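Local coordinates for protein staphylococcal enterotoxin-like toxin (Staphylococcus aureus, PDB 4DXF) that probably binds sialylated glycans of host cells, as a staphylococcal superantigen-like protein built from an OB fold and a beta-grasp fold, at residues 35-40 with 45-50; 81-86 with 179-184; 123-128 with 151-156; 127-132 with 143-148; 166-169 with 173-176. All coordinates share one frame; numbering follows the deposited sequence. Where two conformers were deposited one is given.

Contact 1 (35-40 with 45-50)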
# COMPACT_ATOMS: atom_id res chain seq x y z
N GLY A 35 10.25 -2.73 16.13
CA GLY A 35 10.32 -1.28 15.85
C GLY A 35 10.69 -0.53 17.12
O GLY A 35 10.22 -0.92 18.20
N ILE A 36 11.49 0.53 16.96
CA ILE A 36 11.96 1.32 18.10
C ILE A 36 11.51 2.76 17.87
O ILE A 36 11.86 3.33 16.86
CB ILE A 36 13.48 1.23 18.12
CG1 ILE A 36 13.94 -0.22 18.50
CG2 ILE A 36 14.13 2.21 19.12
CD1 ILE A 36 15.43 -0.47 18.13
N ILE A 37 10.80 3.33 18.84
CA ILE A 37 10.35 4.74 18.74
C ILE A 37 11.04 5.53 19.83
O ILE A 37 10.92 5.19 21.01
CB ILE A 37 8.87 4.85 18.83
CG1 ILE A 37 8.19 4.06 17.68
CG2 ILE A 37 8.45 6.36 18.77
CD1 ILE A 37 6.77 3.79 17.89
N LEU A 38 11.78 6.53 19.40
CA LEU A 38 12.55 7.39 20.30
C LEU A 38 11.79 8.66 20.61
O LEU A 38 10.61 8.78 20.32
CB LEU A 38 13.86 7.76 19.62
CG LEU A 38 14.73 6.64 19.07
CD1 LEU A 38 15.85 7.24 18.27
CD2 LEU A 38 15.25 5.74 20.19
N LYS A 39 12.48 9.64 21.18
CA LYS A 39 11.85 10.91 21.57
C LYS A 39 11.42 11.69 20.31
O LYS A 39 12.20 11.75 19.34
CB LYS A 39 12.94 11.68 22.34
CG LYS A 39 12.54 12.98 23.03
CD LYS A 39 13.82 13.64 23.55
CE LYS A 39 14.37 12.84 24.74
NZ LYS A 39 15.37 13.62 25.56
N LYS A 40 10.23 12.29 20.30
CA LYS A 40 9.83 13.16 19.14
C LYS A 40 10.86 14.27 18.82
O LYS A 40 11.36 14.96 19.72
CB LYS A 40 8.44 13.77 19.38
CG LYS A 40 7.85 14.66 18.26
CD LYS A 40 6.45 15.11 18.71
CE LYS A 40 6.07 16.47 18.14
NZ LYS A 40 5.66 16.33 16.72
N ARG A 45 6.52 11.68 14.31
CA ARG A 45 7.28 10.62 14.93
C ARG A 45 7.51 9.48 13.93
O ARG A 45 6.78 9.36 12.92
CB ARG A 45 6.46 10.14 16.12
CG ARG A 45 6.43 11.25 17.23
CD ARG A 45 5.42 10.91 18.24
NE ARG A 45 5.68 9.66 18.97
CZ ARG A 45 4.88 8.58 18.96
NH1 ARG A 45 3.77 8.52 18.20
NH2 ARG A 45 5.22 7.52 19.70
N PHE A 46 8.52 8.67 14.25
CA PHE A 46 9.02 7.60 13.38
C PHE A 46 9.13 6.33 14.19
O PHE A 46 9.41 6.36 15.39
CB PHE A 46 10.34 7.92 12.75
CG PHE A 46 10.30 9.15 11.84
CD1 PHE A 46 9.81 9.05 10.55
CD2 PHE A 46 10.73 10.39 12.31
CE1 PHE A 46 9.72 10.18 9.69
CE2 PHE A 46 10.65 11.53 11.47
CZ PHE A 46 10.16 11.41 10.17
N MET A 47 8.85 5.23 13.53
CA MET A 47 9.23 3.90 14.04
C MET A 47 10.50 3.48 13.29
O MET A 47 10.52 3.41 12.04
CB MET A 47 8.06 2.88 13.80
CG MET A 47 8.52 1.43 14.30
SD MET A 47 7.29 0.22 14.14
CE MET A 47 6.12 0.61 15.37
N ASN A 48 11.57 3.18 14.03
CA ASN A 48 12.84 2.76 13.44
C ASN A 48 12.82 1.22 13.32
O ASN A 48 12.52 0.52 14.28
CB ASN A 48 14.01 3.19 14.33
CG ASN A 48 14.20 4.70 14.33
OD1 ASN A 48 14.74 5.27 13.36
ND2 ASN A 48 13.63 5.35 15.32
N VAL A 49 13.12 0.72 12.14
CA VAL A 49 13.31 -0.73 11.92
C VAL A 49 14.67 -0.99 11.35
O VAL A 49 15.18 -0.27 10.45
CB VAL A 49 12.28 -1.26 10.96
CG1 VAL A 49 12.39 -2.81 10.87
CG2 VAL A 49 10.97 -0.85 11.40
N VAL A 50 15.35 -2.07 11.83
CA VAL A 50 16.71 -2.21 11.45
C VAL A 50 16.89 -3.68 10.98
O VAL A 50 17.35 -4.55 11.72
CB VAL A 50 17.68 -1.90 12.67
CG1 VAL A 50 19.12 -1.97 12.20
CG2 VAL A 50 17.38 -0.50 13.28
O HOH W 1 7.66 8.84 21.01

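Contact 2 (81-86 with 179-184)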
# COMPACT_ATOMS: atom_id res chain seq x y z
N VAL A 81 8.06 1.50 0.96
CA VAL A 81 8.34 2.06 -0.36
C VAL A 81 9.24 3.28 -0.05
O VAL A 81 8.72 4.24 0.55
CB VAL A 81 6.99 2.55 -1.02
CG1 VAL A 81 7.33 3.21 -2.42
CG2 VAL A 81 6.05 1.39 -1.28
N LEU A 82 10.54 3.20 -0.35
CA LEU A 82 11.50 4.27 0.06
C LEU A 82 11.12 5.50 -0.81
O LEU A 82 10.80 5.34 -1.99
CB LEU A 82 12.91 3.92 -0.18
CG LEU A 82 13.44 2.72 0.62
CD1 LEU A 82 14.81 2.38 0.14
CD2 LEU A 82 13.37 3.22 2.08
N GLU A 83 11.10 6.65 -0.17
CA GLU A 83 10.66 7.89 -0.87
C GLU A 83 11.58 9.02 -0.49
O GLU A 83 12.22 8.99 0.57
CB GLU A 83 9.28 8.28 -0.38
CG GLU A 83 8.16 7.49 -0.89
CD GLU A 83 6.79 8.05 -0.46
OE1 GLU A 83 6.55 9.29 -0.54
OE2 GLU A 83 5.88 7.28 -0.15
N GLU A 84 11.65 10.05 -1.35
CA GLU A 84 12.33 11.24 -0.89
C GLU A 84 11.43 12.05 0.06
O GLU A 84 10.21 11.85 0.16
CB GLU A 84 13.06 12.00 -2.02
CG GLU A 84 14.39 11.27 -2.32
CD GLU A 84 15.24 11.90 -3.41
OE1 GLU A 84 16.33 12.43 -3.09
OE2 GLU A 84 14.81 11.85 -4.59
N ASN A 85 12.06 12.88 0.87
CA ASN A 85 11.34 13.46 1.99
C ASN A 85 11.95 14.81 2.39
O ASN A 85 13.05 15.15 1.92
CB ASN A 85 11.35 12.48 3.18
CG ASN A 85 12.73 12.25 3.74
OD1 ASN A 85 13.09 12.90 4.72
ND2 ASN A 85 13.49 11.34 3.16
N ASN A 86 11.24 15.55 3.23
CA ASN A 86 11.66 16.88 3.70
C ASN A 86 12.28 16.83 5.09
O ASN A 86 12.38 17.87 5.78
CB ASN A 86 10.45 17.81 3.78
CG ASN A 86 9.81 18.05 2.42
OD1 ASN A 86 8.60 17.91 2.26
ND2 ASN A 86 10.62 18.39 1.45
N HIS A 179 -7.14 8.54 -9.59
CA HIS A 179 -6.59 9.81 -10.13
C HIS A 179 -5.65 10.53 -9.16
O HIS A 179 -5.07 11.57 -9.51
CB HIS A 179 -7.76 10.78 -10.50
CG HIS A 179 -8.53 11.29 -9.32
ND1 HIS A 179 -9.65 10.65 -8.83
CD2 HIS A 179 -8.33 12.37 -8.51
CE1 HIS A 179 -10.10 11.30 -7.78
NE2 HIS A 179 -9.32 12.36 -7.58
N LYS A 180 -5.52 10.03 -7.92
CA LYS A 180 -4.67 10.72 -6.94
C LYS A 180 -3.84 9.66 -6.19
O LYS A 180 -4.24 8.52 -6.20
CB LYS A 180 -5.51 11.55 -5.93
CG LYS A 180 -6.62 10.83 -5.16
CD LYS A 180 -7.28 11.87 -4.18
CE LYS A 180 -8.33 11.19 -3.33
NZ LYS A 180 -8.97 12.13 -2.30
N LYS A 181 -2.67 10.03 -5.68
CA LYS A 181 -1.91 9.05 -4.82
C LYS A 181 -2.78 8.71 -3.57
O LYS A 181 -3.65 9.53 -3.11
CB LYS A 181 -0.56 9.64 -4.46
CG LYS A 181 0.28 8.86 -3.49
CD LYS A 181 1.15 9.80 -2.72
CE LYS A 181 2.58 9.61 -2.99
NZ LYS A 181 3.38 10.21 -1.86
N LEU A 182 -2.63 7.49 -2.98
CA LEU A 182 -3.41 7.17 -1.79
C LEU A 182 -3.03 8.23 -0.76
O LEU A 182 -1.86 8.60 -0.67
CB LEU A 182 -3.01 5.79 -1.21
CG LEU A 182 -3.63 5.37 0.12
CD1 LEU A 182 -5.10 5.28 -0.12
CD2 LEU A 182 -3.08 3.98 0.40
N GLN A 183 -4.03 8.72 -0.03
CA GLN A 183 -3.79 9.75 1.03
C GLN A 183 -2.85 9.16 2.09
O GLN A 183 -3.06 8.04 2.51
CB GLN A 183 -5.13 10.11 1.65
CG GLN A 183 -6.09 10.79 0.66
CD GLN A 183 -6.54 12.20 1.11
OE1 GLN A 183 -6.62 12.51 2.32
NE2 GLN A 183 -6.85 13.07 0.13
N GLU A 184 -1.84 9.93 2.51
CA GLU A 184 -0.86 9.41 3.48
C GLU A 184 -1.44 8.88 4.79
O GLU A 184 -0.96 7.81 5.27
CB GLU A 184 0.20 10.44 3.76
CG GLU A 184 1.21 10.55 2.64
CD GLU A 184 2.50 11.07 3.13
OE1 GLU A 184 2.58 11.46 4.34
OE2 GLU A 184 3.44 11.08 2.31
O HOH W 2 3.45 9.11 0.63

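Contact 3 (123-128 with 151-156)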
# COMPACT_ATOMS: atom_id res chain seq x y z
N SER A 123 -12.89 -3.15 -22.05
CA SER A 123 -12.28 -4.49 -21.93
C SER A 123 -12.52 -5.01 -20.49
O SER A 123 -12.85 -4.23 -19.58
CB SER A 123 -10.76 -4.47 -22.25
OG SER A 123 -10.00 -3.59 -21.37
N HIS A 124 -12.37 -6.32 -20.31
CA HIS A 124 -12.59 -6.94 -19.00
C HIS A 124 -11.38 -7.84 -18.78
O HIS A 124 -10.81 -8.40 -19.73
CB HIS A 124 -13.89 -7.76 -18.97
CG HIS A 124 -15.13 -6.96 -19.27
ND1 HIS A 124 -15.71 -6.09 -18.37
CD2 HIS A 124 -15.91 -6.91 -20.38
CE1 HIS A 124 -16.78 -5.54 -18.91
NE2 HIS A 124 -16.91 -6.01 -20.13
N ASP A 125 -10.92 -7.97 -17.55
CA ASP A 125 -9.73 -8.82 -17.31
C ASP A 125 -9.90 -9.32 -15.87
O ASP A 125 -10.75 -8.80 -15.13
CB ASP A 125 -8.41 -8.05 -17.51
CG ASP A 125 -7.14 -8.93 -17.43
OD1 ASP A 125 -7.23 -10.17 -17.73
OD2 ASP A 125 -6.05 -8.38 -17.06
N VAL A 126 -9.10 -10.32 -15.53
CA VAL A 126 -9.21 -11.00 -14.27
C VAL A 126 -7.78 -11.34 -13.79
O VAL A 126 -6.81 -11.50 -14.57
CB VAL A 126 -10.14 -12.24 -14.36
CG1 VAL A 126 -11.49 -11.83 -14.90
CG2 VAL A 126 -9.52 -13.34 -15.23
N SER A 127 -7.63 -11.33 -12.47
CA SER A 127 -6.40 -11.79 -11.88
C SER A 127 -6.76 -12.38 -10.51
O SER A 127 -7.93 -12.51 -10.15
CB SER A 127 -5.34 -10.67 -11.84
OG SER A 127 -5.47 -9.83 -10.71
N GLU A 128 -5.75 -12.82 -9.79
CA GLU A 128 -5.97 -13.44 -8.50
C GLU A 128 -4.96 -12.73 -7.58
O GLU A 128 -3.78 -12.68 -7.90
CB GLU A 128 -5.64 -14.91 -8.61
CG GLU A 128 -6.14 -15.71 -7.43
CD GLU A 128 -6.17 -17.22 -7.70
OE1 GLU A 128 -6.18 -17.61 -8.91
OE2 GLU A 128 -6.19 -18.02 -6.71
N GLU A 151 1.49 -2.53 -15.01
CA GLU A 151 2.26 -3.52 -15.75
C GLU A 151 1.40 -4.34 -16.70
O GLU A 151 1.87 -4.65 -17.82
CB GLU A 151 2.99 -4.45 -14.75
CG GLU A 151 4.26 -3.82 -14.11
CD GLU A 151 4.88 -4.72 -12.98
OE1 GLU A 151 4.38 -5.84 -12.73
OE2 GLU A 151 5.85 -4.28 -12.34
N LYS A 152 0.17 -4.69 -16.29
CA LYS A 152 -0.63 -5.65 -17.04
C LYS A 152 -1.78 -4.99 -17.81
O LYS A 152 -2.27 -5.58 -18.77
CB LYS A 152 -1.16 -6.76 -16.16
CG LYS A 152 -0.01 -7.54 -15.42
CD LYS A 152 -0.58 -8.71 -14.55
CE LYS A 152 -1.31 -9.78 -15.38
NZ LYS A 152 -2.26 -10.65 -14.56
N ASN A 153 -2.17 -3.76 -17.45
CA ASN A 153 -3.47 -3.18 -17.92
C ASN A 153 -3.31 -1.78 -18.41
O ASN A 153 -4.29 -1.06 -18.69
CB ASN A 153 -4.55 -3.23 -16.83
CG ASN A 153 -4.76 -4.60 -16.31
OD1 ASN A 153 -4.19 -4.99 -15.29
ND2 ASN A 153 -5.52 -5.39 -17.03
N ASN A 154 -2.06 -1.38 -18.45
CA ASN A 154 -1.64 -0.07 -18.91
C ASN A 154 -2.21 1.11 -18.14
O ASN A 154 -2.38 2.23 -18.67
CB ASN A 154 -1.83 0.10 -20.45
CG ASN A 154 -0.94 1.20 -21.01
OD1 ASN A 154 0.19 1.42 -20.52
ND2 ASN A 154 -1.45 1.91 -22.04
N LEU A 155 -2.47 0.91 -16.83
CA LEU A 155 -2.86 2.05 -16.04
C LEU A 155 -1.79 3.10 -16.09
O LEU A 155 -0.59 2.83 -16.06
CB LEU A 155 -3.15 1.68 -14.57
CG LEU A 155 -3.57 2.87 -13.69
CD1 LEU A 155 -5.01 3.23 -13.85
CD2 LEU A 155 -3.34 2.25 -12.26
N TYR A 156 -2.26 4.32 -16.18
CA TYR A 156 -1.42 5.51 -16.31
C TYR A 156 -0.69 5.57 -17.64
O TYR A 156 0.31 6.28 -17.76
CB TYR A 156 -0.49 5.76 -15.12
CG TYR A 156 -1.22 5.77 -13.79
CD1 TYR A 156 -2.42 6.46 -13.61
CD2 TYR A 156 -0.69 5.05 -12.69
CE1 TYR A 156 -3.11 6.47 -12.38
CE2 TYR A 156 -1.36 5.05 -11.46
CZ TYR A 156 -2.57 5.70 -11.29
OH TYR A 156 -3.34 5.74 -10.11
O HOH W 3 -4.03 -8.57 -18.45

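Contact 4 (127-132 with 143-148)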
# COMPACT_ATOMS: atom_id res chain seq x y z
N SER A 127 -7.63 -11.33 -12.47
CA SER A 127 -6.40 -11.79 -11.88
C SER A 127 -6.76 -12.38 -10.51
O SER A 127 -7.93 -12.51 -10.15
CB SER A 127 -5.34 -10.67 -11.84
OG SER A 127 -5.47 -9.83 -10.71
N GLU A 128 -5.75 -12.82 -9.79
CA GLU A 128 -5.97 -13.44 -8.50
C GLU A 128 -4.96 -12.73 -7.58
O GLU A 128 -3.78 -12.68 -7.90
CB GLU A 128 -5.64 -14.91 -8.61
CG GLU A 128 -6.14 -15.71 -7.43
CD GLU A 128 -6.17 -17.22 -7.70
OE1 GLU A 128 -6.18 -17.61 -8.91
OE2 GLU A 128 -6.19 -18.02 -6.71
N PHE A 129 -5.38 -12.23 -6.44
CA PHE A 129 -4.45 -11.49 -5.58
C PHE A 129 -4.13 -12.42 -4.41
O PHE A 129 -5.01 -12.77 -3.70
CB PHE A 129 -5.09 -10.19 -5.07
CG PHE A 129 -4.11 -9.31 -4.35
CD1 PHE A 129 -3.23 -8.51 -5.06
CD2 PHE A 129 -4.08 -9.28 -2.94
CE1 PHE A 129 -2.32 -7.69 -4.40
CE2 PHE A 129 -3.16 -8.48 -2.28
CZ PHE A 129 -2.27 -7.69 -3.00
N LYS A 130 -2.88 -12.81 -4.27
CA LYS A 130 -2.49 -13.82 -3.29
C LYS A 130 -2.24 -13.10 -1.97
O LYS A 130 -1.48 -12.15 -1.93
CB LYS A 130 -1.22 -14.54 -3.77
N ILE A 131 -2.84 -13.59 -0.91
CA ILE A 131 -2.76 -12.95 0.40
C ILE A 131 -2.05 -13.91 1.37
O ILE A 131 -2.55 -15.04 1.55
CB ILE A 131 -4.16 -12.67 0.93
CG1 ILE A 131 -4.76 -11.56 0.01
CG2 ILE A 131 -4.16 -12.25 2.43
CD1 ILE A 131 -6.27 -11.45 0.11
N THR A 132 -0.95 -13.43 1.94
CA THR A 132 -0.11 -14.29 2.84
C THR A 132 -0.00 -13.73 4.25
O THR A 132 0.64 -14.30 5.14
CB THR A 132 1.28 -14.50 2.24
OG1 THR A 132 1.96 -13.24 2.08
CG2 THR A 132 1.16 -15.25 0.88
N PHE A 143 -0.56 -0.15 -3.28
CA PHE A 143 0.64 -0.09 -4.05
C PHE A 143 0.78 -1.30 -4.99
O PHE A 143 1.04 -1.16 -6.19
CB PHE A 143 1.82 0.03 -3.15
CG PHE A 143 3.06 0.41 -3.84
CD1 PHE A 143 3.31 1.79 -4.05
CD2 PHE A 143 4.01 -0.55 -4.32
CE1 PHE A 143 4.42 2.20 -4.72
CE2 PHE A 143 5.20 -0.09 -4.99
CZ PHE A 143 5.38 1.29 -5.15
N LYS A 144 0.64 -2.52 -4.44
CA LYS A 144 0.77 -3.68 -5.28
C LYS A 144 -0.27 -3.76 -6.38
O LYS A 144 0.06 -4.21 -7.50
CB LYS A 144 0.66 -4.90 -4.41
CG LYS A 144 1.95 -5.03 -3.60
CD LYS A 144 1.95 -6.34 -2.69
CE LYS A 144 3.42 -6.60 -2.23
NZ LYS A 144 3.41 -7.85 -1.37
N LEU A 145 -1.52 -3.39 -6.07
CA LEU A 145 -2.60 -3.47 -7.05
C LEU A 145 -2.31 -2.43 -8.16
O LEU A 145 -2.36 -2.80 -9.34
CB LEU A 145 -3.94 -3.30 -6.37
CG LEU A 145 -4.51 -4.56 -5.61
CD1 LEU A 145 -5.65 -4.18 -4.76
CD2 LEU A 145 -4.96 -5.59 -6.68
N ARG A 146 -1.92 -1.19 -7.79
CA ARG A 146 -1.65 -0.21 -8.91
C ARG A 146 -0.48 -0.64 -9.78
O ARG A 146 -0.55 -0.56 -11.00
CB ARG A 146 -1.44 1.20 -8.37
CG ARG A 146 -2.70 1.69 -7.72
CD ARG A 146 -2.67 3.27 -7.65
NE ARG A 146 -3.42 3.73 -6.49
CZ ARG A 146 -3.88 4.95 -6.30
NH1 ARG A 146 -3.77 5.89 -7.28
NH2 ARG A 146 -4.43 5.21 -5.13
N LYS A 147 0.63 -1.11 -9.17
CA LYS A 147 1.74 -1.59 -9.91
C LYS A 147 1.31 -2.65 -10.88
O LYS A 147 1.72 -2.56 -12.06
CB LYS A 147 2.84 -2.16 -8.98
CG LYS A 147 4.06 -2.61 -9.75
CD LYS A 147 5.21 -3.09 -8.82
CE LYS A 147 6.10 -1.90 -8.45
NZ LYS A 147 7.22 -2.31 -7.55
N GLN A 148 0.57 -3.65 -10.43
CA GLN A 148 0.06 -4.69 -11.31
C GLN A 148 -0.77 -4.11 -12.48
O GLN A 148 -0.66 -4.57 -13.65
CB GLN A 148 -0.80 -5.65 -10.53
CG GLN A 148 -1.37 -6.78 -11.42
CD GLN A 148 -2.47 -7.56 -10.72
OE1 GLN A 148 -2.40 -7.79 -9.51
NE2 GLN A 148 -3.51 -7.97 -11.47

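Contact 5 (166-169 with 173-176)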
# COMPACT_ATOMS: atom_id res chain seq x y z
N ILE A 166 -11.89 -2.83 -2.49
CA ILE A 166 -11.58 -4.08 -1.79
C ILE A 166 -12.84 -4.47 -1.05
O ILE A 166 -13.30 -3.73 -0.18
CB ILE A 166 -10.44 -3.88 -0.75
CG1 ILE A 166 -9.19 -3.16 -1.29
CG2 ILE A 166 -10.02 -5.24 -0.04
CD1 ILE A 166 -8.42 -3.87 -2.45
N LYS A 167 -13.42 -5.61 -1.39
CA LYS A 167 -14.69 -5.99 -0.80
C LYS A 167 -14.43 -7.01 0.27
O LYS A 167 -13.83 -8.02 -0.01
CB LYS A 167 -15.67 -6.58 -1.84
CG LYS A 167 -16.05 -5.45 -2.86
CD LYS A 167 -16.97 -5.94 -3.97
CE LYS A 167 -18.38 -5.39 -3.81
NZ LYS A 167 -19.34 -6.34 -4.46
N MET A 168 -14.89 -6.71 1.48
CA MET A 168 -14.69 -7.57 2.65
C MET A 168 -15.77 -8.64 2.83
O MET A 168 -16.95 -8.39 2.53
CB MET A 168 -14.61 -6.65 3.86
CG MET A 168 -13.49 -5.56 3.71
SD MET A 168 -11.86 -6.21 3.26
CE MET A 168 -11.28 -6.93 4.86
N LYS A 169 -15.38 -9.82 3.31
CA LYS A 169 -16.31 -10.96 3.56
C LYS A 169 -17.39 -10.55 4.55
O LYS A 169 -18.57 -10.96 4.44
CB LYS A 169 -15.57 -12.20 4.11
CG LYS A 169 -15.01 -13.11 3.04
CD LYS A 169 -14.10 -14.12 3.68
CE LYS A 169 -13.27 -14.79 2.64
NZ LYS A 169 -14.14 -15.18 1.49
N LYS A 173 -16.24 -2.57 2.81
CA LYS A 173 -15.41 -2.27 1.63
C LYS A 173 -14.44 -1.10 1.85
O LYS A 173 -14.72 -0.26 2.69
CB LYS A 173 -16.30 -2.03 0.38
CG LYS A 173 -16.66 -0.57 0.13
CD LYS A 173 -17.70 -0.48 -1.02
CE LYS A 173 -18.82 0.49 -0.66
NZ LYS A 173 -18.22 1.81 -0.41
N TYR A 174 -13.32 -1.06 1.13
CA TYR A 174 -12.37 0.08 1.07
C TYR A 174 -12.09 0.47 -0.38
O TYR A 174 -11.92 -0.42 -1.23
CB TYR A 174 -10.99 -0.33 1.60
CG TYR A 174 -11.15 -0.77 3.04
CD1 TYR A 174 -11.47 -2.10 3.36
CD2 TYR A 174 -11.04 0.15 4.04
CE1 TYR A 174 -11.66 -2.48 4.73
CE2 TYR A 174 -11.21 -0.20 5.35
CZ TYR A 174 -11.53 -1.48 5.68
OH TYR A 174 -11.68 -1.72 7.04
N THR A 175 -11.95 1.77 -0.60
CA THR A 175 -11.85 2.33 -1.98
C THR A 175 -10.63 3.21 -2.17
O THR A 175 -10.33 4.11 -1.35
CB THR A 175 -13.19 3.10 -2.35
OG1 THR A 175 -14.26 2.17 -2.26
CG2 THR A 175 -13.09 3.67 -3.78
N PHE A 176 -9.96 3.03 -3.32
CA PHE A 176 -8.80 3.83 -3.67
C PHE A 176 -9.07 4.49 -5.03
O PHE A 176 -9.19 3.80 -6.01
CB PHE A 176 -7.55 2.99 -3.86
CG PHE A 176 -7.28 2.01 -2.73
CD1 PHE A 176 -7.40 2.40 -1.42
CD2 PHE A 176 -6.84 0.70 -3.03
CE1 PHE A 176 -7.12 1.46 -0.37
CE2 PHE A 176 -6.58 -0.23 -2.04
CZ PHE A 176 -6.72 0.12 -0.70

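Contact 1 (35-40 with 45-50)
Gly35 lies against Met47 and Asn48: its CA is 3.6 Å from Met47 CG and makes a CA-H...O contact with Asn48 O. Having no side chain, Gly35 lets the thioether of Met47 lie directly against its backbone, Met47 SD being 3.8 Å from Gly35 CA. Ile36 pairs with Asn48 through two backbone hydrogen bonds, Ile36 N to Asn48 O at 2.9 Å and Asn48 N to Ile36 O at 2.8 Å. The amide of Asn48 adds a third bond, ND2 to Ile36 O at 3.1 Å, so this carbonyl accepts two N-H groups that reach it from opposite faces of its plane. With CG turned beside its own backbone N (chi1 -69°), Asn48 can reach the same acceptor with main chain and side chain, while OD1 takes a bond from Lys57. Ile37 crosses Met47, CG1 lying 4.1 Å from Met47 CB, and its CG2 approaches Arg45 NH2. Leu38 rests its branch near Asn48 ND2, and its carbonyl O receives a bond from a water that in turn accepts one from Arg45 NE, in the guanidinium plane. Lys40 packs CG to CG with Arg45 at 3.8 Å, aliphatic stem on aliphatic stem; Arg45 carries its charge on to Asp65 and Tyr68 O. Two neighbouring antiparallel strands joined by the loop 38-45 make this a beta hairpin of the OB-fold domain.

Contact 2 (81-86 with 179-184)
A surface salt bridge links two irregular segments, 81-86 from the OB-fold part of the chain and 179-184 from the beta-grasp part. Glu83 and Lys181 reach toward each other from opposite directions, and Glu83 OE1 stands 3.6 Å from Lys181 NZ, a long separation for such a pair. One water sits among the ammonium group and two carboxylates: it accepts from Lys181 NZ at 2.7 Å and lies 2.6 Å from Glu184 OE2 and 3.1 Å from Glu83 OE2. The superantigen fold sets these two domains side by side, and here the loop between strands 76-80 and 92-99 faces the loop between strand 173-177 and helix 184-187. Lysine suits the place because its long chain can carry a charge across to Glu83 of the OB-fold part, and it also makes a cation-pi contact with the ring of Tyr22 in helix 17-22. The hydroxyl of the same Tyr22 is hydrogen-bonded to Glu83 OE2, which steadies the carboxylate. Glu184 OE2 lies 4.6 Å from Glu83 OE1, and the ammonium group and the water probably soften the repulsion between these like charges.

Contact 3 (123-128 with 151-156)
Asp125 directs its CB toward Asn153, 4.0 Å from Asn153 ND2, and its CG follows at 3.9 Å from that same nitrogen. From CG the carboxylate divides its work. OD1 turns back to its own strand and takes a weak bond from Val126 N, whereas OD2 points across to the helix and accepts Asn153 ND2 at 3.0 Å, with an N-H...O angle of 155°. OD2 uses its anti lone pair for this bond and lies close to the amide plane of Asn153, although carboxylate and amide are turned 53° from each other. A water beside Asp125 OD2 makes a further, weak bridge to Lys152 O. Aspartate suits a site where one short side chain must accept from both strand and helix. Lys152 NZ comes only to van der Waals distance of Ser127 CB, at 4.1 Å. The contact thus ties the C-terminal end of helix 138-153 to strand 122-131, an outermost strand of its sheet, which hydrogen-bonds to strand 107-116 while Asp125 rises from it to the helix.

Contact 4 (127-132 with 143-148)
Ser127 OG accepts a hydrogen bond from Gln148 NE2 at 2.8 Å, with an N-H...O angle of 161° and the oxygen near the amide plane. The long side chain of Gln148 runs extended, its CG anti to the backbone N (chi1 180°), which carries the amide from the helix to the strand; the serine needs no more than its short CH2-OH to meet it. Two residues along the strand, Phe129 reaches the helix with its ring. Leu145 approaches that ring obliquely, Phe129 CD1 touching Leu145 CD2 at 3.8 Å and Phe129 CE1 lying 4.0 Å from Leu145 CG. Lys144 adds its CB at the ring edge, near the ring plane and 4.1 Å from Phe129 CE1, while its ammonium group goes on to salt bridges with Glu29 and Glu140. An aromatic side chain suits this position because it is long enough to bridge the two elements, the axes of strand 127-131 and helix 143-148 being 11.0 Å apart at closest approach. Phe129 and Leu145 both also pack on Ile199 of strand 196-203, and Leu145 reaches Ile164 and Ile166 beyond. Polar contact thus gives way to apolar contact toward the interior. A long helix laid across one face of a mixed sheet, with its apolar side turned to the strands, is what the beta-grasp fold provides, its sheet curling round the helix.

Contact 5 (166-169 with 173-176)
Ile166 and Tyr174 are joined by two backbone hydrogen bonds, the mark of an antiparallel hydrogen-bonded pair. Ile166 N gives to Tyr174 O at 2.7 Å, almost straight at 173°, and Tyr174 N gives to Ile166 O at 3.0 Å. That second carbonyl also receives a CA-H...O contact, Lys173 CA standing 3.1 Å from Ile166 O. Lys167 and Lys173 form the next, non-hydrogen-bonded pair; the long chain of Lys167 takes its charge to Glu200. On the face that carries Ile166 and Tyr174, the packing is apolar. Met168, folded by its bends at chi2 and chi3, brings CG within 3.7 Å of Tyr174 CE1 at the ring edge. Its sulfur follows in a Met-aromatic contact, SD being 5.2 Å from the ring centroid and 85° off the normal. Further along, Ile166 CG1 touches Phe176 CE2 at 4.0 Å, and this face is covered by helix 138-153, which supplies Leu138 to Tyr174. Unbranched, flexible methionine can bend to the ring edge there, and isoleucine offers Phe176 a broad aliphatic surface. The result is a beta hairpin held in register by its main chain, one face mostly apolar and turned to helix 138-153, the other polar, with Lys167, Lys173 and Thr175.

Contact 1 belongs to the OB-fold domain, and contacts 3, 4 and 5 to the beta-grasp domain; contact 2 spans the two. Contacts 1 and 3 are the farthest apart, their centres about 38 Å from each other on opposite sides of the chain's centre. Contacts 3 and 4 share strand 122-131 and helix 138-153, with centres about 11 Å apart. Contact 4 meets contact 5 where Leu145 CD1 packs 3.6 Å from Ile166 CD1, and it meets contact 2 through Arg146, whose NH1 makes a probable hydrogen bond to Lys180 O at 2.9 Å. The same NH1 probably bonds Tyr156 OH, so Arg146 also connects to segment 151-156 of contact 3.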